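Local coordinates for UPF0045 protein MTH_1187 (Methanothermobacter thermautotrophicus, PDB 1LXN), which is of unknown function but belongs to the UPF0045 family of thiamine-binding-like proteins and may bind thiamine or a related small molecule, at residues Leu44-Val57 against Thr74-Leu88. Residues are numbered along the deposited sequence; the frame is centred on the assembly and turned at random.
Sequences LLEAEDLDELMEAV and TTLKIDDRRDADRGL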
ATOM      1  N   LEU A  44       1.150  -0.670   4.359  1.00 22.30           N
ATOM      2  CA  LEU A  44       0.360   0.390   4.974  1.00 21.59           C
ATOM      3  C   LEU A  44       0.827   1.732   4.412  1.00 22.11           C
ATOM      4  O   LEU A  44       2.010   1.921   4.156  1.00 22.16           O
ATOM      5  CB  LEU A  44       0.551   0.354   6.492  1.00 20.94           C
ATOM      6  CG  LEU A  44      -0.293  -0.603   7.352  1.00 22.78           C
ATOM      7  CD1 LEU A  44      -0.726  -1.806   6.565  1.00 22.14           C
ATOM      8  CD2 LEU A  44       0.504  -1.008   8.585  1.00 21.22           C
ATOM      9  N   LEU A  45      -0.100   2.663   4.216  1.00 22.84           N
ATOM     10  CA  LEU A  45       0.248   3.965   3.660  1.00 22.29           C
ATOM     11  C   LEU A  45      -0.411   5.140   4.371  1.00 21.56           C
ATOM     12  O   LEU A  45      -1.463   5.005   4.998  1.00 20.37           O
ATOM     13  CB  LEU A  45      -0.161   4.026   2.181  1.00 22.66           C
ATOM     14  CG  LEU A  45       0.379   2.970   1.207  1.00 23.71           C
ATOM     15  CD1 LEU A  45      -0.465   2.963  -0.063  1.00 21.39           C
ATOM     16  CD2 LEU A  45       1.837   3.268   0.882  1.00 20.75           C
ATOM     17  N   GLU A  46       0.230   6.295   4.252  1.00 19.94           N
ATOM     18  CA  GLU A  46      -0.287   7.546   4.791  1.00 21.84           C
ATOM     19  C   GLU A  46      -0.026   8.564   3.687  1.00 20.95           C
ATOM     20  O   GLU A  46       1.078   8.631   3.131  1.00 19.11           O
ATOM     21  CB  GLU A  46       0.441   7.968   6.064  1.00 21.51           C
ATOM     22  CG  GLU A  46       0.277   7.011   7.220  1.00 25.17           C
ATOM     23  CD  GLU A  46       0.974   7.513   8.468  1.00 28.66           C
ATOM     24  OE1 GLU A  46       1.885   8.355   8.326  1.00 29.89           O
ATOM     25  OE2 GLU A  46       0.623   7.062   9.579  1.00 28.64           O
ATOM     26  N   ALA A  47      -1.049   9.338   3.353  1.00 20.79           N
ATOM     27  CA  ALA A  47      -0.924  10.339   2.303  1.00 20.97           C
ATOM     28  C   ALA A  47      -1.628  11.609   2.747  1.00 23.02           C
ATOM     29  O   ALA A  47      -2.481  11.572   3.631  1.00 22.74           O
ATOM     30  CB  ALA A  47      -1.546   9.810   1.008  1.00 18.41           C
ATOM     31  N   GLU A  48      -1.265  12.730   2.133  1.00 25.85           N
ATOM     32  CA  GLU A  48      -1.866  14.015   2.460  1.00 27.71           C
ATOM     33  C   GLU A  48      -3.101  14.295   1.613  1.00 26.43           C
ATOM     34  O   GLU A  48      -3.916  15.146   1.958  1.00 24.99           O
ATOM     35  CB  GLU A  48      -0.852  15.141   2.254  1.00 31.80           C
ATOM     36  CG  GLU A  48       0.182  15.266   3.356  1.00 38.29           C
ATOM     37  CD  GLU A  48       1.254  16.291   3.019  1.00 43.88           C
ATOM     38  OE1 GLU A  48       2.007  16.684   3.939  1.00 46.81           O
ATOM     39  OE2 GLU A  48       1.346  16.695   1.834  1.00 45.48           O
ATOM     40  N   ASP A  49      -3.232  13.598   0.493  1.00 24.98           N
ATOM     41  CA  ASP A  49      -4.391  13.793  -0.369  1.00 24.32           C
ATOM     42  C   ASP A  49      -4.634  12.571  -1.242  1.00 22.18           C
ATOM     43  O   ASP A  49      -3.741  11.753  -1.445  1.00 21.21           O
ATOM     44  CB  ASP A  49      -4.218  15.055  -1.228  1.00 26.53           C
ATOM     45  CG  ASP A  49      -2.989  15.001  -2.116  1.00 28.13           C
ATOM     46  OD1 ASP A  49      -3.018  14.314  -3.154  1.00 29.31           O
ATOM     47  OD2 ASP A  49      -1.986  15.648  -1.768  1.00 33.73           O
ATOM     48  N   LEU A  50      -5.851  12.452  -1.749  1.00 21.43           N
ATOM     49  CA  LEU A  50      -6.229  11.317  -2.575  1.00 22.18           C
ATOM     50  C   LEU A  50      -5.454  11.200  -3.871  1.00 21.66           C
ATOM     51  O   LEU A  50      -5.186  10.087  -4.324  1.00 20.65           O
ATOM     52  CB  LEU A  50      -7.732  11.359  -2.865  1.00 23.95           C
ATOM     53  CG  LEU A  50      -8.572  11.008  -1.637  1.00 28.39           C
ATOM     54  CD1 LEU A  50     -10.040  11.348  -1.874  1.00 30.55           C
ATOM     55  CD2 LEU A  50      -8.385   9.525  -1.328  1.00 27.48           C
ATOM     56  N   ASP A  51      -5.093  12.336  -4.468  1.00 21.12           N
ATOM     57  CA  ASP A  51      -4.332  12.316  -5.711  1.00 20.06           C
ATOM     58  C   ASP A  51      -2.997  11.576  -5.550  1.00 20.62           C
ATOM     59  O   ASP A  51      -2.703  10.678  -6.334  1.00 20.24           O
ATOM     60  CB  ASP A  51      -4.076  13.742  -6.229  1.00 21.55           C
ATOM     61  CG  ASP A  51      -5.289  14.341  -6.947  1.00 24.09           C
ATOM     62  OD1 ASP A  51      -6.172  13.575  -7.393  1.00 25.85           O
ATOM     63  OD2 ASP A  51      -5.352  15.582  -7.087  1.00 26.91           O
ATOM     64  N   GLU A  52      -2.199  11.941  -4.545  1.00 19.25           N
ATOM     65  CA  GLU A  52      -0.905  11.284  -4.323  1.00 21.30           C
ATOM     66  C   GLU A  52      -1.082   9.789  -4.111  1.00 22.46           C
ATOM     67  O   GLU A  52      -0.354   8.978  -4.692  1.00 21.15           O
ATOM     68  CB  GLU A  52      -0.177  11.846  -3.096  1.00 22.65           C
ATOM     69  CG  GLU A  52       0.630  13.096  -3.343  1.00 30.24           C
ATOM     70  CD  GLU A  52       1.652  12.956  -4.463  1.00 28.51           C
ATOM     71  OE1 GLU A  52       2.670  12.238  -4.299  1.00 25.94           O
ATOM     72  OE2 GLU A  52       1.423  13.583  -5.515  1.00 29.01           O
ATOM     73  N   LEU A  53      -2.037   9.432  -3.255  1.00 21.40           N
ATOM     74  CA  LEU A  53      -2.309   8.034  -2.972  1.00 20.69           C
ATOM     75  C   LEU A  53      -2.617   7.259  -4.256  1.00 20.07           C
ATOM     76  O   LEU A  53      -2.012   6.216  -4.506  1.00 20.32           O
ATOM     77  CB  LEU A  53      -3.472   7.907  -1.983  1.00 18.83           C
ATOM     78  CG  LEU A  53      -3.857   6.482  -1.571  1.00 21.22           C
ATOM     79  CD1 LEU A  53      -2.647   5.734  -1.021  1.00 21.00           C
ATOM     80  CD2 LEU A  53      -4.950   6.553  -0.516  1.00 24.30           C
HETATM   81  N   MSE A  54      -3.543   7.762  -5.069  1.00 19.62           N
HETATM   82  CA  MSE A  54      -3.895   7.079  -6.315  1.00 21.83           C
HETATM   83  C   MSE A  54      -2.673   6.959  -7.233  1.00 21.01           C
HETATM   84  O   MSE A  54      -2.477   5.935  -7.885  1.00 18.82           O
HETATM   85  CB  MSE A  54      -5.017   7.817  -7.059  1.00 28.39           C
HETATM   86  CG  MSE A  54      -6.340   7.949  -6.299  1.00 40.04           C
HETATM   87 SE   MSE A  54      -6.921   6.307  -5.441  1.00 59.75          SE
HETATM   88  CE  MSE A  54      -6.643   6.836  -3.603  1.00 53.25           C
ATOM     89  N   GLU A  55      -1.858   8.007  -7.296  1.00 19.59           N
ATOM     90  CA  GLU A  55      -0.667   7.959  -8.133  1.00 21.54           C
ATOM     91  C   GLU A  55       0.305   6.904  -7.587  1.00 19.89           C
ATOM     92  O   GLU A  55       0.943   6.191  -8.356  1.00 19.30           O
ATOM     93  CB  GLU A  55       0.025   9.326  -8.190  1.00 22.55           C
ATOM     94  CG  GLU A  55      -0.752  10.410  -8.942  1.00 27.21           C
ATOM     95  CD  GLU A  55      -1.049  10.039 -10.390  1.00 31.89           C
ATOM     96  OE1 GLU A  55      -0.108   9.651 -11.125  1.00 33.74           O
ATOM     97  OE2 GLU A  55      -2.228  10.141 -10.799  1.00 32.92           O
ATOM     98  N   ALA A  56       0.415   6.806  -6.265  1.00 18.02           N
ATOM     99  CA  ALA A  56       1.314   5.819  -5.669  1.00 20.33           C
ATOM    100  C   ALA A  56       0.804   4.401  -5.942  1.00 19.99           C
ATOM    101  O   ALA A  56       1.591   3.491  -6.223  1.00 20.64           O
ATOM    102  CB  ALA A  56       1.444   6.052  -4.167  1.00 18.39           C
ATOM    103  N   VAL A  57      -0.512   4.219  -5.871  1.00 18.71           N
ATOM    104  CA  VAL A  57      -1.115   2.915  -6.122  1.00 19.37           C
ATOM    105  C   VAL A  57      -0.960   2.513  -7.586  1.00 20.34           C
ATOM    106  O   VAL A  57      -0.649   1.359  -7.878  1.00 20.12           O
ATOM    107  CB  VAL A  57      -2.616   2.901  -5.723  1.00 20.20           C
ATOM    108  CG1 VAL A  57      -3.285   1.593  -6.171  1.00 15.85           C
ATOM    109  CG2 VAL A  57      -2.737   3.054  -4.205  1.00 19.33           C
ATOM    110  N   THR A  74      -4.863  -6.300  -7.605  1.00 18.74           N
ATOM    111  CA  THR A  74      -4.556  -5.269  -6.627  1.00 18.77           C
ATOM    112  C   THR A  74      -5.727  -4.873  -5.742  1.00 19.96           C
ATOM    113  O   THR A  74      -6.859  -4.688  -6.208  1.00 18.81           O
ATOM    114  CB  THR A  74      -3.994  -4.019  -7.335  1.00 18.50           C
ATOM    115  OG1 THR A  74      -2.735  -4.352  -7.924  1.00 21.29           O
ATOM    116  CG2 THR A  74      -3.800  -2.870  -6.359  1.00 18.27           C
ATOM    117  N   THR A  75      -5.430  -4.737  -4.457  1.00 19.04           N
ATOM    118  CA  THR A  75      -6.425  -4.367  -3.469  1.00 20.75           C
ATOM    119  C   THR A  75      -5.975  -3.105  -2.735  1.00 21.18           C
ATOM    120  O   THR A  75      -4.816  -2.976  -2.337  1.00 19.23           O
ATOM    121  CB  THR A  75      -6.634  -5.512  -2.447  1.00 22.79           C
ATOM    122  OG1 THR A  75      -7.156  -6.664  -3.124  1.00 24.61           O
ATOM    123  CG2 THR A  75      -7.609  -5.092  -1.358  1.00 24.98           C
ATOM    124  N   LEU A  76      -6.902  -2.172  -2.576  1.00 20.45           N
ATOM    125  CA  LEU A  76      -6.623  -0.928  -1.884  1.00 20.08           C
ATOM    126  C   LEU A  76      -7.755  -0.632  -0.912  1.00 20.64           C
ATOM    127  O   LEU A  76      -8.923  -0.643  -1.292  1.00 21.02           O
ATOM    128  CB  LEU A  76      -6.505   0.224  -2.884  1.00 18.78           C
ATOM    129  CG  LEU A  76      -6.347   1.624  -2.284  1.00 20.50           C
ATOM    130  CD1 LEU A  76      -4.992   1.745  -1.606  1.00 17.98           C
ATOM    131  CD2 LEU A  76      -6.495   2.678  -3.380  1.00 17.68           C
ATOM    132  N   LYS A  77      -7.403  -0.396   0.345  1.00 20.60           N
ATOM    133  CA  LYS A  77      -8.379  -0.051   1.367  1.00 22.26           C
ATOM    134  C   LYS A  77      -8.020   1.358   1.798  1.00 21.75           C
ATOM    135  O   LYS A  77      -6.865   1.637   2.115  1.00 20.71           O
ATOM    136  CB  LYS A  77      -8.281  -0.971   2.586  1.00 25.30           C
ATOM    137  CG  LYS A  77      -8.602  -2.429   2.337  1.00 31.25           C
ATOM    138  CD  LYS A  77      -8.714  -3.195   3.662  1.00 35.25           C
ATOM    139  CE  LYS A  77      -7.487  -2.988   4.556  1.00 36.75           C
ATOM    140  NZ  LYS A  77      -7.581  -3.705   5.866  1.00 35.22           N
ATOM    141  N   ILE A  78      -9.004   2.246   1.805  1.00 21.59           N
ATOM    142  CA  ILE A  78      -8.778   3.623   2.203  1.00 22.22           C
ATOM    143  C   ILE A  78      -9.641   3.999   3.404  1.00 22.83           C
ATOM    144  O   ILE A  78     -10.859   3.790   3.403  1.00 25.16           O
ATOM    145  CB  ILE A  78      -9.114   4.611   1.057  1.00 21.79           C
ATOM    146  CG1 ILE A  78      -8.347   4.244  -0.213  1.00 21.79           C
ATOM    147  CG2 ILE A  78      -8.764   6.032   1.483  1.00 21.53           C
ATOM    148  CD1 ILE A  78      -8.680   5.130  -1.399  1.00 19.95           C
ATOM    149  N   ASP A  79      -9.002   4.539   4.433  1.00 22.92           N
ATOM    150  CA  ASP A  79      -9.711   4.997   5.620  1.00 21.92           C
ATOM    151  C   ASP A  79      -9.485   6.507   5.617  1.00 21.51           C
ATOM    152  O   ASP A  79      -8.430   6.986   6.008  1.00 21.97           O
ATOM    153  CB  ASP A  79      -9.122   4.374   6.889  1.00 22.30           C
ATOM    154  CG  ASP A  79      -9.885   4.780   8.149  1.00 24.59           C
ATOM    155  OD1 ASP A  79      -9.425   4.448   9.258  1.00 26.71           O
ATOM    156  OD2 ASP A  79     -10.948   5.428   8.034  1.00 24.40           O
ATOM    157  N   ASP A  80     -10.478   7.249   5.153  1.00 23.02           N
ATOM    158  CA  ASP A  80     -10.365   8.698   5.066  1.00 22.92           C
ATOM    159  C   ASP A  80     -11.204   9.364   6.149  1.00 23.27           C
ATOM    160  O   ASP A  80     -12.422   9.483   6.014  1.00 22.49           O
ATOM    161  CB  ASP A  80     -10.826   9.148   3.677  1.00 23.36           C
ATOM    162  CG  ASP A  80     -10.515  10.605   3.392  1.00 25.19           C
ATOM    163  OD1 ASP A  80      -9.955  11.293   4.275  1.00 24.77           O
ATOM    164  OD2 ASP A  80     -10.841  11.059   2.271  1.00 25.38           O
ATOM    165  N   ARG A  81     -10.551   9.792   7.224  1.00 21.85           N
ATOM    166  CA  ARG A  81     -11.260  10.432   8.324  1.00 23.91           C
ATOM    167  C   ARG A  81     -11.001  11.935   8.320  1.00 24.96           C
ATOM    168  O   ARG A  81      -9.867  12.385   8.495  1.00 24.25           O
ATOM    169  CB  ARG A  81     -10.833   9.819   9.662  1.00 22.65           C
ATOM    170  CG  ARG A  81     -11.664  10.309  10.836  1.00 21.36           C
ATOM    171  CD  ARG A  81     -11.349   9.559  12.115  1.00 21.95           C
ATOM    172  NE  ARG A  81     -12.221   9.986  13.205  1.00 22.74           N
ATOM    173  CZ  ARG A  81     -12.124   9.563  14.462  1.00 23.10           C
ATOM    174  NH1 ARG A  81     -11.188   8.685  14.805  1.00 18.57           N
ATOM    175  NH2 ARG A  81     -12.955  10.039  15.383  1.00 23.81           N
ATOM    176  N   ARG A  82     -12.071  12.702   8.134  1.00 25.34           N
ATOM    177  CA  ARG A  82     -11.988  14.155   8.059  1.00 26.42           C
ATOM    178  C   ARG A  82     -12.266  14.943   9.345  1.00 26.95           C
ATOM    179  O   ARG A  82     -11.987  16.142   9.398  1.00 26.90           O
ATOM    180  CB  ARG A  82     -12.923  14.657   6.947  1.00 26.66           C
ATOM    181  CG  ARG A  82     -12.571  14.134   5.553  1.00 28.85           C
ATOM    182  CD  ARG A  82     -11.157  14.537   5.170  1.00 31.62           C
ATOM    183  NE  ARG A  82     -10.699  13.928   3.925  1.00 35.68           N
ATOM    184  CZ  ARG A  82     -10.882  14.454   2.716  1.00 39.25           C
ATOM    185  NH1 ARG A  82     -11.524  15.611   2.583  1.00 39.74           N
ATOM    186  NH2 ARG A  82     -10.410  13.832   1.640  1.00 36.30           N
ATOM    187  N   ASP A  83     -12.816  14.301  10.375  1.00 24.64           N
ATOM    188  CA  ASP A  83     -13.096  15.024  11.613  1.00 24.70           C
ATOM    189  C   ASP A  83     -12.013  14.819  12.669  1.00 26.63           C
ATOM    190  O   ASP A  83     -12.180  15.211  13.823  1.00 26.23           O
ATOM    191  CB  ASP A  83     -14.472  14.641  12.184  1.00 22.26           C
ATOM    192  CG  ASP A  83     -14.605  13.152  12.480  1.00 22.75           C
ATOM    193  OD1 ASP A  83     -13.660  12.388  12.194  1.00 21.99           O
ATOM    194  OD2 ASP A  83     -15.668  12.738  12.996  1.00 21.40           O
ATOM    195  N   ALA A  84     -10.901  14.211  12.266  1.00 27.03           N
ATOM    196  CA  ALA A  84      -9.781  13.972  13.177  1.00 27.84           C
ATOM    197  C   ALA A  84      -8.557  13.539  12.388  1.00 28.51           C
ATOM    198  O   ALA A  84      -8.680  12.892  11.349  1.00 28.09           O
ATOM    199  CB  ALA A  84     -10.144  12.899  14.201  1.00 25.53           C
ATOM    200  N   ASP A  85      -7.380  13.910  12.878  1.00 30.54           N
ATOM    201  CA  ASP A  85      -6.124  13.552  12.232  1.00 31.81           C
ATOM    202  C   ASP A  85      -5.605  12.286  12.902  1.00 31.01           C
ATOM    203  O   ASP A  85      -5.216  12.310  14.067  1.00 31.60           O
ATOM    204  CB  ASP A  85      -5.104  14.682  12.393  1.00 36.79           C
ATOM    205  CG  ASP A  85      -5.447  15.908  11.557  1.00 42.60           C
ATOM    206  OD1 ASP A  85      -4.837  16.975  11.791  1.00 46.74           O
ATOM    207  OD2 ASP A  85      -6.317  15.812  10.659  1.00 45.09           O
ATOM    208  N   ARG A  86      -5.601  11.180  12.166  1.00 27.85           N
ATOM    209  CA  ARG A  86      -5.146   9.914  12.719  1.00 26.23           C
ATOM    210  C   ARG A  86      -4.214   9.165  11.780  1.00 26.13           C
ATOM    211  O   ARG A  86      -4.628   8.724  10.710  1.00 27.58           O
ATOM    212  CB  ARG A  86      -6.348   9.017  13.036  1.00 26.30           C
ATOM    213  CG  ARG A  86      -7.285   9.552  14.109  1.00 26.44           C
ATOM    214  CD  ARG A  86      -6.862   9.109  15.503  1.00 28.06           C
ATOM    215  NE  ARG A  86      -7.868   9.456  16.509  1.00 28.60           N
ATOM    216  CZ  ARG A  86      -8.068  10.688  16.969  1.00 28.64           C
ATOM    217  NH1 ARG A  86      -7.325  11.694  16.520  1.00 27.01           N
ATOM    218  NH2 ARG A  86      -9.023  10.916  17.863  1.00 27.19           N
ATOM    219  N   GLY A  87      -2.956   9.024  12.184  1.00 24.68           N
ATOM    220  CA  GLY A  87      -2.006   8.283  11.379  1.00 22.52           C
ATOM    221  C   GLY A  87      -2.090   6.816  11.776  1.00 22.67           C
ATOM    222  O   GLY A  87      -2.854   6.455  12.672  1.00 22.06           O
ATOM    223  N   LEU A  88      -1.309   5.970  11.113  1.00 21.79           N
ATOM    224  CA  LEU A  88      -1.303   4.540  11.395  1.00 21.96           C
ATOM    225  C   LEU A  88      -1.044   4.269  12.878  1.00 23.72           C
ATOM    226  O   LEU A  88      -1.780   3.512  13.518  1.00 23.24           O
ATOM    227  CB  LEU A  88      -0.235   3.839  10.535  1.00 19.87           C
ATOM    228  CG  LEU A  88      -0.418   3.905   9.009  1.00 19.54           C
ATOM    229  CD1 LEU A  88       0.840   3.413   8.311  1.00 17.27           C
ATOM    230  CD2 LEU A  88      -1.617   3.069   8.591  1.00 15.98           C
TER
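Leu88, the first residue of helix 88-98, lies against the strand 42-47 side chains Leu44 and Glu46. Its CD1 comes within 3.6 Å of Leu44 CB, and the CG methylene of Glu46 rests 3.7 Å from Leu88 CG. Glu46 leaves its strand with CG anti to the carbonyl carbon (chi1 -63°) and stays extended, a reach that carries the carboxylate to the start of the helix. There OE2 accepts from Leu88 N over 2.7 Å, nearly straight at 163°, through the anti lone pair. Gly87, the N-cap residue, brings its CA beside the same oxygen. With an alanine at Glu46, Leu88 N would probably lose this acceptor and one flank of the leucine its methylene cover.

Away from this site, the axes of helix 50-57 and strand 74-79 run nearly antiparallel (163°), 11.1 Å apart at closest. Leu76 turns both methyls to the helix: CD1 meets Val57 CG2 at 3.7 Å, while CD2 faces the selenomethionine Met54. The bent chain of Met54 presses its CE tightly on Ile78 CD1 (3.5 Å), and Leu53 CD2 borders that same methyl.

These helix-on-strand contacts are apolar, with Thr74 to His61 a polar link further along. Helix 88-98 instead has its first turn held by the Glu46 carboxylate, whose negative charge would probably suit the positive end of the helix dipole, and Asp79 pairs with Lys91 further on.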